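Local coordinates for racemase (Pseudovibrio sp. JE062, PDB 3MKC), which is a racemase-like member of the enolase superfamily, with an N-terminal capping domain and a C-terminal barrel domain, at residues P80-I86 and L114-A118; V180-W186 and Y212-F216; L195-R199 and S228-L234. All coordinates share one frame; numbering follows the deposited sequence.

Contact 1 of 3, residues P80-I86 and L114-A118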
loop_
_atom_site.group_PDB
_atom_site.type_symbol
_atom_site.label_atom_id
_atom_site.label_comp_id
_atom_site.label_asym_id
_atom_site.label_seq_id
_atom_site.Cartn_x
_atom_site.Cartn_y
_atom_site.Cartn_z
ATOM N N PRO A 80 14.335 17.435 7.721
ATOM C CA PRO A 80 13.659 16.382 6.952
ATOM C C PRO A 80 14.480 15.126 6.685
ATOM O O PRO A 80 13.920 14.041 6.506
ATOM C CB PRO A 80 13.278 17.094 5.657
ATOM C CG PRO A 80 13.102 18.508 6.088
ATOM C CD PRO A 80 14.286 18.710 6.986
ATOM N N ILE A 81 15.801 15.276 6.654
ATOM C CA ILE A 81 16.700 14.161 6.397
ATOM C C ILE A 81 16.713 13.111 7.517
ATOM O O ILE A 81 17.025 11.951 7.270
ATOM C CB ILE A 81 18.145 14.665 6.146
ATOM C CG1 ILE A 81 19.069 13.492 5.814
ATOM C CG2 ILE A 81 18.671 15.393 7.378
ATOM C CD1 ILE A 81 18.663 12.710 4.586
ATOM N N GLU A 82 16.369 13.508 8.740
ATOM C CA GLU A 82 16.358 12.567 9.864
ATOM C C GLU A 82 14.992 11.894 9.958
ATOM O O GLU A 82 14.319 11.961 10.988
ATOM C CB GLU A 82 16.659 13.298 11.177
ATOM C CG GLU A 82 17.925 14.140 11.140
ATOM C CD GLU A 82 18.390 14.544 12.522
ATOM O OE1 GLU A 82 17.646 15.255 13.222
ATOM O OE2 GLU A 82 19.503 14.143 12.915
ATOM N N ILE A 83 14.594 11.230 8.881
ATOM C CA ILE A 83 13.295 10.577 8.832
ATOM C C ILE A 83 13.082 9.531 9.910
ATOM O O ILE A 83 12.013 9.469 10.511
ATOM C CB ILE A 83 13.058 9.927 7.461
ATOM C CG1 ILE A 83 13.370 10.942 6.359
ATOM C CG2 ILE A 83 11.617 9.456 7.352
ATOM C CD1 ILE A 83 13.174 10.417 4.951
ATOM N N ASN A 84 14.098 8.715 10.154
ATOM C CA ASN A 84 14.011 7.661 11.157
ATOM C C ASN A 84 13.817 8.232 12.561
ATOM O O ASN A 84 12.999 7.735 13.339
ATOM C CB ASN A 84 15.280 6.809 11.110
ATOM C CG ASN A 84 15.243 5.650 12.081
ATOM O OD1 ASN A 84 15.899 5.677 13.126
ATOM N ND2 ASN A 84 14.474 4.622 11.743
ATOM N N ALA A 85 14.574 9.277 12.877
ATOM C CA ALA A 85 14.489 9.905 14.190
ATOM C C ALA A 85 13.168 10.643 14.390
ATOM O O ALA A 85 12.600 10.619 15.479
ATOM C CB ALA A 85 15.660 10.861 14.392
ATOM N N ILE A 86 12.679 11.304 13.347
ATOM C CA ILE A 86 11.417 12.030 13.452
ATOM C C ILE A 86 10.284 11.024 13.660
ATOM O O ILE A 86 9.343 11.274 14.409
ATOM C CB ILE A 86 11.154 12.865 12.193
ATOM C CG1 ILE A 86 12.278 13.893 12.028
ATOM C CG2 ILE A 86 9.798 13.562 12.298
ATOM C CD1 ILE A 86 12.253 14.636 10.716
ATOM N N LEU A 114 8.046 13.013 4.142
ATOM C CA LEU A 114 9.424 13.345 4.475
ATOM C C LEU A 114 10.374 12.797 3.424
ATOM O O LEU A 114 11.391 13.410 3.119
ATOM C CB LEU A 114 9.796 12.800 5.854
ATOM C CG LEU A 114 9.123 13.529 7.018
ATOM C CD1 LEU A 114 9.502 12.856 8.323
ATOM C CD2 LEU A 114 9.544 14.998 7.022
ATOM N N TYR A 115 10.042 11.639 2.866
ATOM C CA TYR A 115 10.890 11.061 1.835
ATOM C C TYR A 115 10.859 11.961 0.607
ATOM O O TYR A 115 11.861 12.121 -0.084
ATOM C CB TYR A 115 10.411 9.648 1.487
ATOM C CG TYR A 115 10.891 8.623 2.485
ATOM C CD1 TYR A 115 12.173 8.081 2.389
ATOM C CD2 TYR A 115 10.102 8.254 3.574
ATOM C CE1 TYR A 115 12.659 7.208 3.353
ATOM C CE2 TYR A 115 10.581 7.379 4.549
ATOM C CZ TYR A 115 11.859 6.865 4.432
ATOM O OH TYR A 115 12.359 6.033 5.408
ATOM N N ASP A 116 9.700 12.557 0.341
ATOM C CA ASP A 116 9.565 13.439 -0.810
ATOM C C ASP A 116 10.339 14.722 -0.533
ATOM O O ASP A 116 11.115 15.179 -1.369
ATOM C CB ASP A 116 8.086 13.737 -1.071
ATOM C CG ASP A 116 7.848 14.455 -2.396
ATOM O OD1 ASP A 116 8.593 14.192 -3.362
ATOM O OD2 ASP A 116 6.900 15.265 -2.474
ATOM N N LEU A 117 10.143 15.289 0.651
ATOM C CA LEU A 117 10.828 16.523 1.018
ATOM C C LEU A 117 12.346 16.357 1.106
ATOM O O LEU A 117 13.091 17.128 0.502
ATOM C CB LEU A 117 10.282 17.047 2.345
ATOM C CG LEU A 117 10.947 18.293 2.925
ATOM C CD1 LEU A 117 11.024 19.392 1.859
ATOM C CD2 LEU A 117 10.151 18.760 4.139
ATOM N N ALA A 118 12.805 15.351 1.848
ATOM C CA ALA A 118 14.241 15.113 2.005
ATOM C C ALA A 118 14.925 14.901 0.658
ATOM O O ALA A 118 16.041 15.376 0.430
ATOM C CB ALA A 118 14.480 13.899 2.903
#

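Contact 2 of 3, residues V180-W186 and Y212-F216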
loop_
_atom_site.group_PDB
_atom_site.type_symbol
_atom_site.label_atom_id
_atom_site.label_comp_id
_atom_site.label_asym_id
_atom_site.label_seq_id
_atom_site.Cartn_x
_atom_site.Cartn_y
_atom_site.Cartn_z
ATOM N N VAL A 180 -13.333 -11.837 -5.200
ATOM C CA VAL A 180 -14.602 -12.542 -5.137
ATOM C C VAL A 180 -15.537 -11.488 -4.558
ATOM O O VAL A 180 -15.375 -11.074 -3.409
ATOM C CB VAL A 180 -14.551 -13.753 -4.173
ATOM C CG1 VAL A 180 -15.922 -14.412 -4.088
ATOM C CG2 VAL A 180 -13.529 -14.768 -4.658
ATOM N N PRO A 181 -16.510 -11.012 -5.349
ATOM C CA PRO A 181 -17.453 -9.994 -4.874
ATOM C C PRO A 181 -18.013 -10.282 -3.478
ATOM O O PRO A 181 -18.518 -11.367 -3.211
ATOM C CB PRO A 181 -18.530 -10.004 -5.953
ATOM C CG PRO A 181 -17.730 -10.273 -7.188
ATOM C CD PRO A 181 -16.828 -11.409 -6.732
ATOM N N ILE A 182 -17.923 -9.289 -2.601
ATOM C CA ILE A 182 -18.395 -9.406 -1.223
ATOM C C ILE A 182 -19.803 -9.973 -1.058
ATOM O O ILE A 182 -19.989 -11.051 -0.485
ATOM C CB ILE A 182 -18.360 -8.040 -0.526
ATOM C CG1 ILE A 182 -16.947 -7.463 -0.597
ATOM C CG2 ILE A 182 -18.818 -8.178 0.916
ATOM C CD1 ILE A 182 -16.784 -6.133 0.111
ATOM N N LYS A 183 -20.796 -9.241 -1.547
ATOM C CA LYS A 183 -22.180 -9.671 -1.424
ATOM C C LYS A 183 -22.577 -10.780 -2.393
ATOM O O LYS A 183 -23.746 -10.912 -2.757
ATOM C CB LYS A 183 -23.110 -8.472 -1.592
ATOM C CG LYS A 183 -22.910 -7.386 -0.545
ATOM C CD LYS A 183 -23.903 -6.248 -0.753
ATOM C CE LYS A 183 -23.776 -5.168 0.311
ATOM N NZ LYS A 183 -24.727 -4.046 0.042
ATOM N N ALA A 184 -21.603 -11.577 -2.819
ATOM C CA ALA A 184 -21.889 -12.687 -3.718
ATOM C C ALA A 184 -22.221 -13.867 -2.810
ATOM O O ALA A 184 -21.482 -14.150 -1.870
ATOM C CB ALA A 184 -20.669 -13.003 -4.579
ATOM N N ASP A 185 -23.335 -14.541 -3.072
ATOM C CA ASP A 185 -23.734 -15.674 -2.241
ATOM C C ASP A 185 -23.194 -17.007 -2.744
ATOM O O ASP A 185 -23.677 -18.065 -2.334
ATOM C CB ASP A 185 -25.256 -15.768 -2.165
ATOM C CG ASP A 185 -25.894 -15.938 -3.527
ATOM O OD1 ASP A 185 -25.282 -16.603 -4.396
ATOM O OD2 ASP A 185 -27.012 -15.415 -3.726
ATOM N N TRP A 186 -22.198 -16.964 -3.622
ATOM C CA TRP A 186 -21.633 -18.193 -4.173
ATOM C C TRP A 186 -21.117 -19.125 -3.078
ATOM O O TRP A 186 -20.506 -18.678 -2.108
ATOM C CB TRP A 186 -20.486 -17.876 -5.143
ATOM C CG TRP A 186 -20.755 -16.741 -6.097
ATOM C CD1 TRP A 186 -21.975 -16.242 -6.461
ATOM C CD2 TRP A 186 -19.778 -15.978 -6.825
ATOM N NE1 TRP A 186 -21.818 -15.218 -7.365
ATOM C CE2 TRP A 186 -20.482 -15.034 -7.607
ATOM C CE3 TRP A 186 -18.377 -16.002 -6.892
ATOM C CZ2 TRP A 186 -19.833 -14.121 -8.449
ATOM C CZ3 TRP A 186 -17.729 -15.090 -7.732
ATOM C CH2 TRP A 186 -18.461 -14.163 -8.498
ATOM N N TYR A 212 -10.166 -12.753 -1.428
ATOM C CA TYR A 212 -11.448 -13.331 -1.048
ATOM C C TYR A 212 -12.314 -12.371 -0.231
ATOM O O TYR A 212 -13.440 -12.698 0.145
ATOM C CB TYR A 212 -11.206 -14.650 -0.305
ATOM C CG TYR A 212 -10.546 -15.702 -1.178
ATOM C CD1 TYR A 212 -11.307 -16.592 -1.933
ATOM C CD2 TYR A 212 -9.162 -15.780 -1.275
ATOM C CE1 TYR A 212 -10.700 -17.539 -2.768
ATOM C CE2 TYR A 212 -8.546 -16.711 -2.100
ATOM C CZ TYR A 212 -9.319 -17.590 -2.846
ATOM O OH TYR A 212 -8.704 -18.517 -3.665
ATOM N N LEU A 213 -11.783 -11.178 0.019
ATOM C CA LEU A 213 -12.490 -10.136 0.753
ATOM C C LEU A 213 -13.145 -10.536 2.070
ATOM O O LEU A 213 -14.273 -10.129 2.363
ATOM C CB LEU A 213 -13.534 -9.475 -0.160
ATOM C CG LEU A 213 -12.935 -8.584 -1.248
ATOM C CD1 LEU A 213 -13.969 -8.311 -2.342
ATOM C CD2 LEU A 213 -12.445 -7.286 -0.618
ATOM N N TYR A 214 -12.439 -11.345 2.853
ATOM C CA TYR A 214 -12.914 -11.744 4.169
ATOM C C TYR A 214 -14.292 -12.394 4.203
ATOM O O TYR A 214 -15.072 -12.150 5.119
ATOM C CB TYR A 214 -12.905 -10.511 5.074
ATOM C CG TYR A 214 -11.571 -9.795 5.091
ATOM C CD1 TYR A 214 -10.475 -10.347 5.747
ATOM C CD2 TYR A 214 -11.390 -8.584 4.411
ATOM C CE1 TYR A 214 -9.239 -9.726 5.729
ATOM C CE2 TYR A 214 -10.149 -7.951 4.385
ATOM C CZ TYR A 214 -9.076 -8.534 5.049
ATOM O OH TYR A 214 -7.838 -7.941 5.021
ATOM N N ARG A 215 -14.592 -13.240 3.225
ATOM C CA ARG A 215 -15.901 -13.881 3.206
ATOM C C ARG A 215 -15.963 -15.153 4.052
ATOM O O ARG A 215 -17.039 -15.707 4.242
ATOM C CB ARG A 215 -16.316 -14.204 1.763
ATOM C CG ARG A 215 -15.460 -15.248 1.088
ATOM C CD ARG A 215 -15.770 -15.386 -0.409
ATOM N NE ARG A 215 -17.110 -15.899 -0.704
ATOM C CZ ARG A 215 -18.171 -15.137 -0.962
ATOM N NH1 ARG A 215 -18.064 -13.815 -0.957
ATOM N NH2 ARG A 215 -19.341 -15.696 -1.245
ATOM N N PHE A 216 -14.821 -15.604 4.570
ATOM C CA PHE A 216 -14.778 -16.831 5.378
ATOM C C PHE A 216 -14.408 -16.630 6.851
ATOM O O PHE A 216 -13.805 -15.628 7.215
ATOM C CB PHE A 216 -13.786 -17.818 4.762
ATOM C CG PHE A 216 -14.127 -18.228 3.362
ATOM C CD1 PHE A 216 -15.305 -18.915 3.092
ATOM C CD2 PHE A 216 -13.257 -17.950 2.314
ATOM C CE1 PHE A 216 -15.613 -19.326 1.789
ATOM C CE2 PHE A 216 -13.552 -18.352 1.015
ATOM C CZ PHE A 216 -14.737 -19.045 0.752
HETATM O O HOH W 1 -15.885 -12.231 -1.069
#

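Contact 3 of 3, residues L195-R199 and S228-L234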
loop_
_atom_site.group_PDB
_atom_site.type_symbol
_atom_site.label_atom_id
_atom_site.label_comp_id
_atom_site.label_asym_id
_atom_site.label_seq_id
_atom_site.Cartn_x
_atom_site.Cartn_y
_atom_site.Cartn_z
ATOM N N LEU A 195 -12.911 -19.091 -10.047
ATOM C CA LEU A 195 -11.481 -18.919 -10.212
ATOM C C LEU A 195 -10.946 -19.787 -11.336
ATOM O O LEU A 195 -9.982 -19.427 -11.994
ATOM C CB LEU A 195 -10.770 -19.235 -8.895
ATOM C CG LEU A 195 -11.190 -18.321 -7.736
ATOM C CD1 LEU A 195 -10.436 -18.710 -6.469
ATOM C CD2 LEU A 195 -10.901 -16.868 -8.092
ATOM N N ARG A 196 -11.576 -20.933 -11.562
ATOM C CA ARG A 196 -11.131 -21.808 -12.633
ATOM C C ARG A 196 -11.431 -21.163 -13.978
ATOM O O ARG A 196 -10.648 -21.278 -14.926
ATOM C CB ARG A 196 -11.823 -23.166 -12.533
ATOM C CG ARG A 196 -11.214 -24.069 -11.484
ATOM C CD ARG A 196 -12.016 -25.345 -11.282
ATOM N NE ARG A 196 -11.323 -26.241 -10.367
ATOM C CZ ARG A 196 -10.122 -26.750 -10.613
ATOM N NH1 ARG A 196 -9.499 -26.451 -11.746
ATOM N NH2 ARG A 196 -9.532 -27.541 -9.726
ATOM N N GLU A 197 -12.564 -20.472 -14.059
ATOM C CA GLU A 197 -12.948 -19.817 -15.305
ATOM C C GLU A 197 -12.057 -18.619 -15.589
ATOM O O GLU A 197 -11.652 -18.399 -16.729
ATOM C CB GLU A 197 -14.414 -19.376 -15.255
ATOM C CG GLU A 197 -15.382 -20.537 -15.151
ATOM C CD GLU A 197 -15.212 -21.536 -16.281
ATOM O OE1 GLU A 197 -15.479 -21.170 -17.445
ATOM O OE2 GLU A 197 -14.805 -22.686 -16.003
ATOM N N LEU A 198 -11.745 -17.850 -14.552
ATOM C CA LEU A 198 -10.897 -16.679 -14.725
ATOM C C LEU A 198 -9.487 -17.091 -15.110
ATOM O O LEU A 198 -8.851 -16.446 -15.947
ATOM C CB LEU A 198 -10.872 -15.846 -13.442
ATOM C CG LEU A 198 -12.210 -15.235 -13.028
ATOM C CD1 LEU A 198 -12.016 -14.332 -11.820
ATOM C CD2 LEU A 198 -12.785 -14.433 -14.188
ATOM N N ARG A 199 -8.992 -18.162 -14.496
ATOM C CA ARG A 199 -7.659 -18.653 -14.808
ATOM C C ARG A 199 -7.658 -19.190 -16.237
ATOM O O ARG A 199 -6.660 -19.085 -16.950
ATOM C CB ARG A 199 -7.255 -19.763 -13.836
ATOM C CG ARG A 199 -5.976 -20.495 -14.229
ATOM C CD ARG A 199 -4.815 -19.529 -14.400
ATOM N NE ARG A 199 -3.847 -19.622 -13.312
ATOM C CZ ARG A 199 -2.747 -18.882 -13.228
ATOM N NH1 ARG A 199 -2.473 -17.985 -14.165
ATOM N NH2 ARG A 199 -1.913 -19.048 -12.209
ATOM N N SER A 228 -8.544 -27.652 -3.335
ATOM C CA SER A 228 -9.175 -28.120 -4.572
ATOM C C SER A 228 -8.778 -27.337 -5.822
ATOM O O SER A 228 -9.040 -27.778 -6.942
ATOM C CB SER A 228 -10.700 -28.101 -4.428
ATOM O OG SER A 228 -11.202 -26.778 -4.448
ATOM N N ILE A 229 -8.152 -26.177 -5.642
ATOM C CA ILE A 229 -7.742 -25.377 -6.794
ATOM C C ILE A 229 -6.228 -25.242 -6.880
ATOM O O ILE A 229 -5.705 -24.280 -7.439
ATOM C CB ILE A 229 -8.374 -23.973 -6.766
ATOM C CG1 ILE A 229 -7.942 -23.223 -5.503
ATOM C CG2 ILE A 229 -9.895 -24.093 -6.842
ATOM C CD1 ILE A 229 -8.475 -21.809 -5.440
ATOM N N GLU A 230 -5.532 -26.227 -6.328
ATOM C CA GLU A 230 -4.083 -26.243 -6.344
ATOM C C GLU A 230 -3.583 -26.237 -7.792
ATOM O O GLU A 230 -2.573 -25.610 -8.110
ATOM C CB GLU A 230 -3.580 -27.490 -5.604
ATOM C CG GLU A 230 -2.112 -27.444 -5.219
ATOM C CD GLU A 230 -1.686 -28.622 -4.361
ATOM O OE1 GLU A 230 -2.152 -28.727 -3.205
ATOM O OE2 GLU A 230 -0.876 -29.443 -4.842
ATOM N N ASP A 231 -4.305 -26.922 -8.673
ATOM C CA ASP A 231 -3.921 -26.994 -10.079
ATOM C C ASP A 231 -3.918 -25.633 -10.782
ATOM O O ASP A 231 -3.247 -25.462 -11.802
ATOM C CB ASP A 231 -4.849 -27.961 -10.824
ATOM C CG ASP A 231 -6.301 -27.564 -10.715
ATOM O OD1 ASP A 231 -6.786 -27.392 -9.576
ATOM O OD2 ASP A 231 -6.959 -27.425 -11.764
ATOM N N LEU A 232 -4.664 -24.671 -10.245
ATOM C CA LEU A 232 -4.716 -23.334 -10.835
ATOM C C LEU A 232 -3.401 -22.590 -10.609
ATOM O O LEU A 232 -3.151 -21.554 -11.212
ATOM C CB LEU A 232 -5.875 -22.527 -10.245
ATOM C CG LEU A 232 -7.267 -23.104 -10.513
ATOM C CD1 LEU A 232 -8.318 -22.147 -9.984
ATOM C CD2 LEU A 232 -7.458 -23.336 -12.011
ATOM N N GLU A 233 -2.564 -23.123 -9.727
ATOM C CA GLU A 233 -1.270 -22.513 -9.453
ATOM C C GLU A 233 -1.355 -21.016 -9.163
ATOM O O GLU A 233 -0.558 -20.226 -9.684
ATOM C CB GLU A 233 -0.334 -22.739 -10.645
ATOM C CG GLU A 233 -0.164 -24.204 -11.037
ATOM C CD GLU A 233 0.737 -24.382 -12.247
ATOM O OE1 GLU A 233 1.867 -23.846 -12.231
ATOM O OE2 GLU A 233 0.319 -25.060 -13.213
ATOM N N LEU A 234 -2.312 -20.624 -8.332
ATOM C CA LEU A 234 -2.484 -19.216 -7.984
ATOM C C LEU A 234 -1.302 -18.731 -7.140
ATOM O O LEU A 234 -0.724 -19.497 -6.363
ATOM C CB LEU A 234 -3.809 -19.036 -7.232
ATOM C CG LEU A 234 -5.035 -19.555 -8.007
ATOM C CD1 LEU A 234 -6.286 -19.465 -7.147
ATOM C CD2 LEU A 234 -5.208 -18.743 -9.295
#

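Contact 1 of 3, residues P80-I86 and L114-A118
Pro80 and Ile81 run against the flank of helix 102-122 at Ala118, where the two backbones come nearest: the CA atoms of Ile81 and Ala118 are 5.1 Å apart. No hydrogen bond crosses between 80-86 and 114-118. The first segment is a loop that turns into a helix, with Glu82 at the centre of an inverse gamma turn and at the N-cap position of helix 83-93; the second is plain helix throughout. Because Ala118 carries only a methyl, the loop can lie close, and Pro80 O sits 3.6 Å from Ala118 CB. The pyrrolidine of Pro80 leans on Leu117, its CG 3.5 Å from Leu117 CD2. Strand 12-22 adds Ile12, which touches both Pro80 and Leu114. All of this lies in the N-terminal domain of the mandelate racemase / muconate lactonizing enzyme family, the alpha+beta part of the enolase fold, and it joins the start of helix 83-93 to the C-terminal half of helix 102-122. Ile83 does most of the side-chain work. Its CG1 branch stands beside the backbone N and anti to the carbonyl carbon (chi1 -49°), and the extended continuation sets CD1 squarely over the Tyr115 ring: 3.5 Å from the centroid and 10° off the normal, a CH-pi contact on one face. The CG2 branch reaches further along the same ring, 3.6 Å from Tyr115 CE2. The phenol oxygen of Tyr115 is hydrogen-bonded to Thr295 OG1 on helix 293-306, which holds the far end of the ring beneath the isoleucine. Ile83 and Leu114 run antiparallel alongside one another, CG1 against CB. One helical turn later Ile86 meets the other end of Leu114, its CG2 lying 4.0 Å from Leu114 CD1.

Contact 2 of 3, residues V180-W186 and Y212-F216
Arg215 reaches from 212-216 across to 180-186 and lays its guanidinium against Val180. Val180 lies crosswise to the arginine chain: its CG1 stands 3.6 Å above the guanidinium plane, offset toward the rim, and also meets Arg215 CD. Around the edge of the same group the polar partners gather. NH2 gives a nearly straight hydrogen bond to Ala184 O (2.7 Å, 177° at the hydrogen); Ala184 O lies within 2° of the guanidinium plane, although the donor sits well above the plane of the carbonyl. Weak, longer bonds run from NH2 to Trp186 O and from NH1 to Ile182 O. Arg215 starts with CG between its backbone N and carbonyl carbon (chi1 66°), and a bend at chi3 turns the guanidinium toward the carbonyls of 182-186. At its root, CG lies 3.6 Å over the centre of the Phe216 ring. A water finishes the edge: it accepts from Arg215 NH1 and donates to Val180 O and Tyr212 O, at 2.7 Å and 2.8 Å respectively, so one molecule ties the arginine to a carbonyl of each loop. The neighbouring apolar pairs differ in their crossing. Ile182 CG1 meets Leu213 CD1 at 3.6 Å, the two chains roughly perpendicular, whereas Val180 CG2 approaches Tyr212 CD1 obliquely. Pro181 to Ala184 form a type I beta turn, closed by Ala184 N to Pro181 O, and this turn presents the carbonyls of Ile182 and Ala184 to the arginine. The two segments follow the adjacent parallel strands 175-179 and 207-211 and lead into helices 188-202 and 219-228, making this a meeting of successive beta-to-alpha loops at the C-terminal ends of barrel strands in the enolase C-terminal domain.

Contact 3 of 3, residues L195-R199 and S228-L234
Arg196, on helix 188-202, reaches Ser228 O with NH2 in a weak hydrogen bond, at the start of the loop that runs from helix 219-228 to strand 236-238. The contact thus joins a helix of the beta/alpha barrel domain to the next alpha-to-beta connection. Ile229 turns inward, its CD1 3.8 Å from Leu195 CD1. Glu230 to Leu232 make a short 3-10 turn, and from within it Asp231 meets Arg196 in an end-on, two-nitrogen salt bridge. Asp231 OD2 takes Arg196 NH1 on its syn lone pair, at 2.7 Å and close to the guanidinium plane, while NH2 meets OD1 at 2.8 Å, tilted 29° from that plane. The carboxylate and guanidinium planes are 30° apart. An extended chain from CG to NE carries the arginine out to this acid. Leu232 then wedges between the two arginines: CD2 touches Arg196 NH1 at 3.7 Å and packs against Arg199 CG, CG lies loosely over the Arg196 guanidinium face, and CD1 leans on Leu195 CB at 4.0 Å. The NE and NH2 edge of Arg199 holds Leu232 O side-on, at 2.9 Å and 3.0 Å, while NH1 is tied to Thr206 O and Gly203 O. Glu233 offers its carbonyl to Arg199 NH2, weakly. Leu234 CD1 stands loosely by Leu195 CD1, at 4.3 Å.

How the contacts relate
Contact 1 comes first along the chain and closes before the others open; it packs helices of the separate N-terminal domain, on the opposite side of the chain's centre from contacts 2 and 3. Its centre is 40 Å from that of contact 2 and 44 Å from that of contact 3, with no touch. Contacts 2 and 3 share the barrel-like C-terminal domain, their segments alternating along the chain and their centres 17 Å apart. The segments of contact 2 flank helix 188-202 and strand 207-211; contact 3 uses that helix itself. Together they tie neighbouring beta-alpha units, contact 2 beyond the strand C-termini, contact 3 where the chain returns to strand 236-238. Tyr212 OH links them, 3.3 Å from Leu195 CD1.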